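Local structure of divalent-cation tolerance protein CutA (Pyrococcus horikoshii, 1UKU) at residues Arg33-Phe38 / Asp48-Ala53; Tyr5-Asp10 / His73-Pro78. The protein contributes to resistance toward heavy metals as a homotrimer that binds copper between trimers, which probably leads to oligomerization. All coordinates share one frame; numbering follows the deposited sequence.

Contact 1: Arg33-Phe38 / Asp48-Ala53. With CU (copper (II) ion), chain B.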
ATOM      1  N   ARG A  33      -2.554  10.261  -0.166  1.00  6.67           N
ATOM      2  CA  ARG A  33      -1.816  10.587  -1.392  1.00  6.72           C
ATOM      3  C   ARG A  33      -2.709  10.370  -2.611  1.00  6.65           C
ATOM      4  O   ARG A  33      -3.556   9.498  -2.629  1.00  6.75           O
ATOM      5  CB  ARG A  33      -0.494   9.819  -1.529  1.00  7.50           C
ATOM      6  CG  ARG A  33      -0.590   8.427  -2.112  1.00 11.70           C
ATOM      7  CD  ARG A  33      -1.224   7.467  -1.231  1.00 11.30           C
ATOM      8  NE  ARG A  33      -1.396   6.124  -1.839  1.00 13.79           N
ATOM      9  CZ  ARG A  33      -2.357   5.757  -2.678  1.00 10.44           C
ATOM     10  NH1 ARG A  33      -3.240   6.612  -3.123  1.00  8.31           N
ATOM     11  NH2 ARG A  33      -2.446   4.489  -3.069  1.00  8.43           N
ATOM     12  N   GLU A  34      -2.518  11.209  -3.613  1.00  7.00           N
ATOM     13  CA  GLU A  34      -3.251  11.103  -4.868  1.00  6.92           C
ATOM     14  C   GLU A  34      -2.974   9.808  -5.634  1.00  6.70           C
ATOM     15  O   GLU A  34      -1.876   9.254  -5.592  1.00  7.14           O
ATOM     16  CB  GLU A  34      -2.923  12.331  -5.740  1.00  7.30           C
ATOM     17  CG  GLU A  34      -3.500  13.625  -5.191  1.00 12.81           C
ATOM     18  CD  GLU A  34      -2.977  14.868  -5.907  1.00 16.48           C
ATOM     19  OE1 GLU A  34      -3.126  15.991  -5.348  1.00 16.99           O
ATOM     20  OE2 GLU A  34      -2.420  14.747  -7.028  1.00 20.49           O
ATOM     21  N   HIS A  35      -3.990   9.380  -6.382  1.00  5.42           N
ATOM     22  CA  HIS A  35      -3.784   8.358  -7.404  1.00  5.62           C
ATOM     23  C   HIS A  35      -4.815   8.546  -8.494  1.00  5.70           C
ATOM     24  O   HIS A  35      -5.751   9.337  -8.347  1.00  6.62           O
ATOM     25  CB  HIS A  35      -3.836   6.934  -6.831  1.00  6.50           C
ATOM     26  CG  HIS A  35      -5.173   6.549  -6.282  1.00  5.63           C
ATOM     27  ND1 HIS A  35      -5.379   6.236  -4.957  1.00  6.80           N
ATOM     28  CD2 HIS A  35      -6.370   6.392  -6.899  1.00  5.66           C
ATOM     29  CE1 HIS A  35      -6.665   5.972  -4.774  1.00  6.59           C
ATOM     30  NE2 HIS A  35      -7.284   6.028  -5.940  1.00  6.47           N
ATOM     31  N   ARG A  36      -4.620   7.839  -9.589  1.00  5.63           N
ATOM     32  CA  ARG A  36      -5.591   7.779 -10.678  1.00  6.17           C
ATOM     33  C   ARG A  36      -6.228   6.406 -10.667  1.00  6.01           C
ATOM     34  O   ARG A  36      -5.549   5.353 -10.694  1.00  7.24           O
ATOM     35  CB  ARG A  36      -4.905   8.060 -12.014  1.00  7.07           C
ATOM     36  CG  ARG A  36      -4.474   9.524 -12.097  1.00  9.29           C
ATOM     37  CD  ARG A  36      -3.561   9.817 -13.227  1.00 11.85           C
ATOM     38  NE  ARG A  36      -3.478  11.252 -13.472  1.00 14.94           N
ATOM     39  CZ  ARG A  36      -2.645  12.092 -12.875  1.00 19.31           C
ATOM     40  NH1 ARG A  36      -1.777  11.677 -11.953  1.00 21.49           N
ATOM     41  NH2 ARG A  36      -2.682  13.386 -13.217  1.00 21.15           N
ATOM     42  N   ALA A  37      -7.551   6.380 -10.619  1.00  5.97           N
ATOM     43  CA  ALA A  37      -8.313   5.140 -10.557  1.00  6.69           C
ATOM     44  C   ALA A  37      -8.900   4.802 -11.933  1.00  6.47           C
ATOM     45  O   ALA A  37      -9.349   5.676 -12.630  1.00  6.82           O
ATOM     46  CB  ALA A  37      -9.425   5.234  -9.548  1.00  7.25           C
ATOM     47  N   PHE A  38      -8.896   3.531 -12.281  1.00  6.37           N
ATOM     48  CA  PHE A  38      -9.475   3.010 -13.494  1.00  7.05           C
ATOM     49  C   PHE A  38     -10.389   1.869 -13.141  1.00  6.96           C
ATOM     50  O   PHE A  38     -10.030   0.984 -12.362  1.00  8.32           O
ATOM     51  CB  PHE A  38      -8.398   2.537 -14.454  1.00  6.69           C
ATOM     52  CG  PHE A  38      -7.487   3.625 -14.905  1.00  8.15           C
ATOM     53  CD1 PHE A  38      -6.427   4.031 -14.117  1.00  6.99           C
ATOM     54  CD2 PHE A  38      -7.700   4.253 -16.105  1.00 10.49           C
ATOM     55  CE1 PHE A  38      -5.616   5.061 -14.501  1.00  9.20           C
ATOM     56  CE2 PHE A  38      -6.862   5.302 -16.506  1.00 10.33           C
ATOM     57  CZ  PHE A  38      -5.826   5.687 -15.685  1.00 11.60           C
ATOM     58  N   ASP A  48     -10.909   8.214 -12.750  1.00  8.66           N
ATOM     59  CA  ASP A  48     -11.192   9.292 -11.812  1.00  8.61           C
ATOM     60  C   ASP A  48      -9.928   9.590 -11.012  1.00  8.07           C
ATOM     61  O   ASP A  48      -9.267   8.653 -10.547  1.00  9.82           O
ATOM     62  CB  ASP A  48     -12.319   8.874 -10.874  1.00  9.43           C
ATOM     63  CG  ASP A  48     -12.845  10.010 -10.043  1.00 11.10           C
ATOM     64  OD1 ASP A  48     -12.719  11.183 -10.473  1.00  9.48           O
ATOM     65  OD2 ASP A  48     -13.383   9.829  -8.927  1.00 15.32           O
ATOM     66  N   LYS A  49      -9.591  10.856 -10.834  1.00  6.65           N
ATOM     67  CA  LYS A  49      -8.522  11.278  -9.923  1.00  7.80           C
ATOM     68  C   LYS A  49      -9.076  11.279  -8.515  1.00  7.04           C
ATOM     69  O   LYS A  49     -10.169  11.790  -8.247  1.00  9.46           O
ATOM     70  CB  LYS A  49      -8.044  12.662 -10.258  1.00  8.35           C
ATOM     71  CG  LYS A  49      -7.437  12.780 -11.604  1.00 12.51           C
ATOM     72  CD  LYS A  49      -6.805  14.137 -11.810  1.00 17.31           C
ATOM     73  CE  LYS A  49      -5.584  14.366 -10.928  1.00 18.95           C
ATOM     74  NZ  LYS A  49      -4.952  15.721 -11.168  1.00 24.12           N
ATOM     75  N   GLU A  50      -8.333  10.646  -7.626  1.00  5.91           N
ATOM     76  CA  GLU A  50      -8.766  10.415  -6.259  1.00  6.13           C
ATOM     77  C   GLU A  50      -7.650  10.698  -5.264  1.00  6.29           C
ATOM     78  O   GLU A  50      -6.507  10.860  -5.629  1.00  7.03           O
ATOM     79  CB  GLU A  50      -9.195   8.959  -6.081  1.00  7.88           C
ATOM     80  CG  GLU A  50     -10.404   8.501  -6.892  1.00  9.03           C
ATOM     81  CD  GLU A  50     -10.878   7.132  -6.434  1.00 11.65           C
ATOM     82  OE1 GLU A  50     -10.085   6.191  -6.300  1.00  8.96           O
ATOM     83  OE2 GLU A  50     -12.091   6.971  -6.181  1.00 14.71           O
ATOM     84  N   VAL A  51      -8.022  10.673  -3.984  1.00  5.76           N
ATOM     85  CA  VAL A  51      -7.048  10.665  -2.890  1.00  5.94           C
ATOM     86  C   VAL A  51      -7.205   9.352  -2.141  1.00  5.60           C
ATOM     87  O   VAL A  51      -8.297   9.079  -1.605  1.00  6.65           O
ATOM     88  CB  VAL A  51      -7.234  11.889  -1.971  1.00  6.17           C
ATOM     89  CG1 VAL A  51      -6.270  11.824  -0.770  1.00  7.67           C
ATOM     90  CG2 VAL A  51      -6.969  13.148  -2.795  1.00  7.23           C
ATOM     91  N   GLY A  52      -6.172   8.536  -2.128  1.00  5.83           N
ATOM     92  CA  GLY A  52      -6.196   7.318  -1.340  1.00  5.87           C
ATOM     93  C   GLY A  52      -5.776   7.580   0.086  1.00  6.36           C
ATOM     94  O   GLY A  52      -4.952   8.462   0.312  1.00  6.68           O
ATOM     95  N   ALA A  53      -6.314   6.814   1.022  1.00  7.01           N
ATOM     96  CA  ALA A  53      -6.070   6.991   2.458  1.00  6.51           C
ATOM     97  C   ALA A  53      -5.733   5.658   3.092  1.00  6.43           C
ATOM     98  O   ALA A  53      -6.500   4.694   2.998  1.00  8.02           O
ATOM     99  CB  ALA A  53      -7.278   7.582   3.128  1.00  7.05           C
TER
HETATM  100 CU    CU B 150     -12.341  12.867  -9.544  0.50 16.62          CU
HETATM  101  O   HOH W   1      -3.127  16.621  -9.169  1.00 32.05           O
HETATM  102  O   HOH W   2      -4.461  15.939 -13.795  1.00 31.61           O
HETATM  103  O   HOH W   3     -13.158  12.494  -7.989  1.00 20.27           O
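His35 and Glu50 meet on one face of a beta hairpin, built from strands 29-41 and 44-57 of the CutA fold, through a bond from ring to carboxylate. His35 NE2 donates to Glu50 OE1 at 2.8 Å; the oxygen is approached on its anti side, with ring and carboxylate planes 67° apart. Ala37 CB closes on the same oxygen, 3.4 Å from Glu50 OE1. The backbone sets this register: Arg33-Gly52, His35-Glu50 and Ala37-Asp48 are antiparallel hydrogen-bonded pairs, each closed by two N-H...O=C bonds.

What positions the imidazole lies one step outward. Its CG sits between the backbone N and the carbonyl carbon (chi1 65°), turning the ring across the neighbouring strand, where CE1 rests 3.7 Å from Gly52 N. Arg33 NH1 donates to His35 ND1 at 2.8 Å, in the plane of both ring and guanidinium, so bonds at both nitrogens fix the ring's rotation. With ND1 accepting and NE2 donating, a neutral ring is likely. Glu50 OE2 is held by Tyr75 OH.

On the other face, Lys49 CE lies over one face of the Arg36 guanidinium, 3.8 Å from Arg36 NH2. The two like charges would probably repel, but water 2 accepts from Lys49 NZ and weakly from Arg36 NH2, while water 1 joins Lys49 NZ to Glu34 OE2. Glu34 OE1 is hydrogen-bonded to Trp11 NE1 of the same chain. Trp11 of the second subunit makes a cation-pi contact with Arg36, and the sheet continues into that subunit through residues 36-38.

Asp48 turns its carboxylate away from segment 33-38 to the copper ion, which OD1 binds at 2.0 Å; water 3, also bound to the copper, lies 2.8 Å from Asp48 OD2.

Contact 2: Tyr5-Asp10 / His73-Pro78; sequences YTTFPD and HPYDVP
Phe8 and His73 form an offset stack, their planes only 6° apart and their centroids separated by 4.7 Å; Phe8 CE1 lies over one face of the imidazole, near its rim. This is the tight part of a junction between the end of strand 2-8, an inner strand of the CutA sheet, and the loop that follows helix 62-72 and leads to strand 81-84. The opposite face of the His73 ring carries CB of Pro78, 3.3 Å above its centre, so the imidazole is sandwiched between the sheet's aromatic ring and its own loop.

Around the ring edge the polar evidence is uneven. Tyr75 N donates to His73 ND1 at 3.0 Å and 168°, a nearly straight bond within the loop. With CG opposite the backbone N, the His73 ring reaches the strand, where NE2 makes weak bonds to Thr7 O, 2.8 Å away but badly bent at 115°, and to Thr6 OG1. The principal partner of that hydroxyl is Ala79 O, just beyond the loop segment. Thr7 OG1 lies in the plane of the Tyr75 ring, at its edge, and bonds weakly to Glu50 OE2, which also pairs with Tyr75 OH.

Toward the solvent side the two prolines meet by apolar contact, Pro9 CD 3.5 Å from Pro74 CG, while Pro74 CD comes to the edge of the Phe8 ring. Tyr75 approaches Pro9 from the opposite direction, bringing its CZ 3.6 Å from Pro9 CD.

Strand and loop are thus joined by the Phe8-His73 stack, the proline contacts and the Tyr75 ring, with only weak hydrogen bonds between the two segments. Because ND1 accepts and NE2 donates, however weakly, the chemistry is consistent with a neutral His73 carrying its proton on NE2.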
ATOM      1  N   TYR A   5      -7.615   0.712   4.042  1.00  7.24           N
ATOM      2  CA  TYR A   5      -7.456   1.516   2.828  1.00  7.32           C
ATOM      3  C   TYR A   5      -8.845   1.899   2.306  1.00  7.42           C
ATOM      4  O   TYR A   5      -9.742   1.074   2.187  1.00  8.27           O
ATOM      5  CB  TYR A   5      -6.705   0.735   1.759  1.00  7.90           C
ATOM      6  CG  TYR A   5      -6.380   1.468   0.472  1.00  9.45           C
ATOM      7  CD1 TYR A   5      -5.512   2.534   0.471  1.00  8.91           C
ATOM      8  CD2 TYR A   5      -6.942   1.082  -0.760  1.00 10.46           C
ATOM      9  CE1 TYR A   5      -5.186   3.215  -0.712  1.00  9.71           C
ATOM     10  CE2 TYR A   5      -6.617   1.767  -1.957  1.00  9.94           C
ATOM     11  CZ  TYR A   5      -5.730   2.823  -1.910  1.00  9.41           C
ATOM     12  OH  TYR A   5      -5.379   3.487  -3.073  1.00  9.83           O
ATOM     13  N   THR A   6      -9.016   3.167   1.965  1.00  6.54           N
ATOM     14  CA  THR A   6     -10.200   3.667   1.291  1.00  6.45           C
ATOM     15  C   THR A   6      -9.762   4.773   0.336  1.00  7.41           C
ATOM     16  O   THR A   6      -8.629   5.227   0.374  1.00  7.89           O
ATOM     17  CB  THR A   6     -11.258   4.121   2.318  1.00  6.46           C
ATOM     18  OG1 THR A   6     -12.483   4.413   1.620  1.00  8.84           O
ATOM     19  CG2 THR A   6     -10.873   5.354   3.090  1.00  8.62           C
ATOM     20  N   THR A   7     -10.640   5.161  -0.567  1.00  6.64           N
ATOM     21  CA  THR A   7     -10.330   6.205  -1.511  1.00  6.99           C
ATOM     22  C   THR A   7     -11.407   7.237  -1.474  1.00  7.18           C
ATOM     23  O   THR A   7     -12.546   6.939  -1.137  1.00  8.06           O
ATOM     24  CB  THR A   7     -10.147   5.696  -2.935  1.00  7.00           C
ATOM     25  OG1 THR A   7     -11.425   5.347  -3.509  1.00  9.21           O
ATOM     26  CG2 THR A   7      -9.288   4.457  -2.989  1.00  8.08           C
ATOM     27  N   PHE A   8     -11.024   8.450  -1.824  1.00  6.52           N
ATOM     28  CA  PHE A   8     -11.907   9.633  -1.787  1.00  7.25           C
ATOM     29  C   PHE A   8     -11.811  10.411  -3.091  1.00  7.49           C
ATOM     30  O   PHE A   8     -10.793  10.364  -3.761  1.00  6.53           O
ATOM     31  CB  PHE A   8     -11.516  10.587  -0.644  1.00  7.08           C
ATOM     32  CG  PHE A   8     -11.670  10.013   0.730  1.00  7.00           C
ATOM     33  CD1 PHE A   8     -12.905  10.032   1.355  1.00  9.00           C
ATOM     34  CD2 PHE A   8     -10.576   9.436   1.409  1.00  8.95           C
ATOM     35  CE1 PHE A   8     -13.061   9.519   2.618  1.00  9.65           C
ATOM     36  CE2 PHE A   8     -10.750   8.917   2.704  1.00  9.04           C
ATOM     37  CZ  PHE A   8     -12.006   8.946   3.290  1.00  9.92           C
ATOM     38  N   PRO A   9     -12.872  11.122  -3.457  1.00  8.82           N
ATOM     39  CA  PRO A   9     -12.862  11.879  -4.708  1.00  9.31           C
ATOM     40  C   PRO A   9     -11.967  13.116  -4.712  1.00 11.48           C
ATOM     41  O   PRO A   9     -11.561  13.506  -5.808  1.00 14.02           O
ATOM     42  CB  PRO A   9     -14.338  12.198  -4.905  1.00 10.16           C
ATOM     43  CG  PRO A   9     -14.849  12.283  -3.533  1.00  9.25           C
ATOM     44  CD  PRO A   9     -14.195  11.103  -2.835  1.00  8.73           C
ATOM     45  N   ASP A  10     -11.630  13.705  -3.566  1.00 11.84           N
ATOM     46  CA  ASP A  10     -10.516  14.662  -3.523  1.00 13.37           C
ATOM     47  C   ASP A  10     -10.147  14.921  -2.068  1.00 11.45           C
ATOM     48  O   ASP A  10     -10.571  14.191  -1.151  1.00 10.79           O
ATOM     49  CB  ASP A  10     -10.794  16.004  -4.243  1.00 14.59           C
ATOM     50  CG  ASP A  10      -9.494  16.744  -4.690  1.00 14.38           C
ATOM     51  OD1 ASP A  10      -8.820  16.265  -5.626  1.00 18.68           O
ATOM     52  OD2 ASP A  10      -9.096  17.839  -4.185  1.00 15.42           O
ATOM     53  N   HIS A  73     -18.686   8.580   4.222  1.00 10.16           N
ATOM     54  CA  HIS A  73     -18.010   8.522   2.920  1.00  9.56           C
ATOM     55  C   HIS A  73     -18.819   9.220   1.841  1.00 10.80           C
ATOM     56  O   HIS A  73     -20.037   9.041   1.772  1.00 10.63           O
ATOM     57  CB  HIS A  73     -17.769   7.078   2.490  1.00  9.25           C
ATOM     58  CG  HIS A  73     -16.555   6.924   1.629  1.00  8.78           C
ATOM     59  ND1 HIS A  73     -16.470   7.440   0.357  1.00  9.76           N
ATOM     60  CD2 HIS A  73     -15.362   6.349   1.895  1.00  8.55           C
ATOM     61  CE1 HIS A  73     -15.254   7.206  -0.120  1.00  8.04           C
ATOM     62  NE2 HIS A  73     -14.563   6.546   0.803  1.00  8.64           N
ATOM     63  N   PRO A  74     -18.158   9.999   0.980  1.00 11.41           N
ATOM     64  CA  PRO A  74     -18.860  10.583  -0.179  1.00 12.36           C
ATOM     65  C   PRO A  74     -19.327   9.601  -1.249  1.00 12.43           C
ATOM     66  O   PRO A  74     -20.207   9.957  -2.050  1.00 13.91           O
ATOM     67  CB  PRO A  74     -17.849  11.570  -0.762  1.00 13.28           C
ATOM     68  CG  PRO A  74     -16.537  11.226  -0.174  1.00 13.39           C
ATOM     69  CD  PRO A  74     -16.777  10.505   1.115  1.00 11.73           C
ATOM     70  N   TYR A  75     -18.760   8.403  -1.297  1.00 11.28           N
ATOM     71  CA  TYR A  75     -19.203   7.398  -2.233  1.00 11.45           C
ATOM     72  C   TYR A  75     -20.346   6.545  -1.679  1.00 12.41           C
ATOM     73  O   TYR A  75     -20.287   6.131  -0.537  1.00 13.97           O
ATOM     74  CB  TYR A  75     -18.042   6.479  -2.636  1.00 10.63           C
ATOM     75  CG  TYR A  75     -16.951   7.152  -3.454  1.00  9.83           C
ATOM     76  CD1 TYR A  75     -17.171   8.334  -4.157  1.00  9.79           C
ATOM     77  CD2 TYR A  75     -15.697   6.599  -3.509  1.00  9.95           C
ATOM     78  CE1 TYR A  75     -16.186   8.898  -4.934  1.00 10.50           C
ATOM     79  CE2 TYR A  75     -14.690   7.160  -4.257  1.00 10.73           C
ATOM     80  CZ  TYR A  75     -14.915   8.305  -4.968  1.00  9.25           C
ATOM     81  OH  TYR A  75     -13.856   8.842  -5.690  1.00 10.51           O
ATOM     82  N   ASP A  76     -21.336   6.268  -2.533  1.00 15.35           N
ATOM     83  CA  ASP A  76     -22.397   5.298  -2.238  1.00 17.18           C
ATOM     84  C   ASP A  76     -21.816   3.923  -1.935  1.00 15.82           C
ATOM     85  O   ASP A  76     -22.272   3.234  -1.020  1.00 17.06           O
ATOM     86  CB  ASP A  76     -23.353   5.132  -3.433  1.00 18.52           C
ATOM     87  CG  ASP A  76     -24.012   6.418  -3.854  1.00 24.09           C
ATOM     88  OD1 ASP A  76     -24.462   7.173  -2.961  1.00 33.11           O
ATOM     89  OD2 ASP A  76     -24.173   6.730  -5.064  1.00 29.71           O
ATOM     90  N   VAL A  77     -20.833   3.512  -2.735  1.00 14.10           N
ATOM     91  CA  VAL A  77     -20.189   2.215  -2.563  1.00 14.12           C
ATOM     92  C   VAL A  77     -18.677   2.436  -2.430  1.00 12.48           C
ATOM     93  O   VAL A  77     -17.931   2.301  -3.401  1.00 13.41           O
ATOM     94  CB  VAL A  77     -20.520   1.239  -3.720  1.00 14.26           C
ATOM     95  CG1 VAL A  77     -19.934  -0.136  -3.456  1.00 15.56           C
ATOM     96  CG2 VAL A  77     -22.040   1.108  -3.912  1.00 14.87           C
ATOM     97  N   PRO A  78     -18.225   2.786  -1.237  1.00 11.07           N
ATOM     98  CA  PRO A  78     -16.787   3.019  -1.047  1.00 11.06           C
ATOM     99  C   PRO A  78     -16.062   1.713  -0.905  1.00 10.52           C
ATOM    100  O   PRO A  78     -16.668   0.704  -0.546  1.00 10.32           O
ATOM    101  CB  PRO A  78     -16.730   3.776   0.265  1.00 10.71           C
ATOM    102  CG  PRO A  78     -17.924   3.301   1.016  1.00 12.68           C
ATOM    103  CD  PRO A  78     -18.982   2.977   0.001  1.00 12.35           C
TER

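Contacts 1 and 2 have centres 10 Å apart and share one sheet, since strands 44-57 and 2-8 are neighbours; along the chain, contact 1 is nested within the loop closed by contact 2. Val51 N lies 2.8 Å from Phe8 O, a probable backbone hydrogen bond between the strands. Tyr75 OH reaches Glu50 OE2 at 2.6 Å, also a probable hydrogen bond, thereby tying the loop to the carboxylate that engages His35. The same tyrosine side chain comes within about 3 Å of that of Asp48 at nearest atoms, and Pro9 within about 5 Å of copper, so contact 2 borders the metal site held by contact 1.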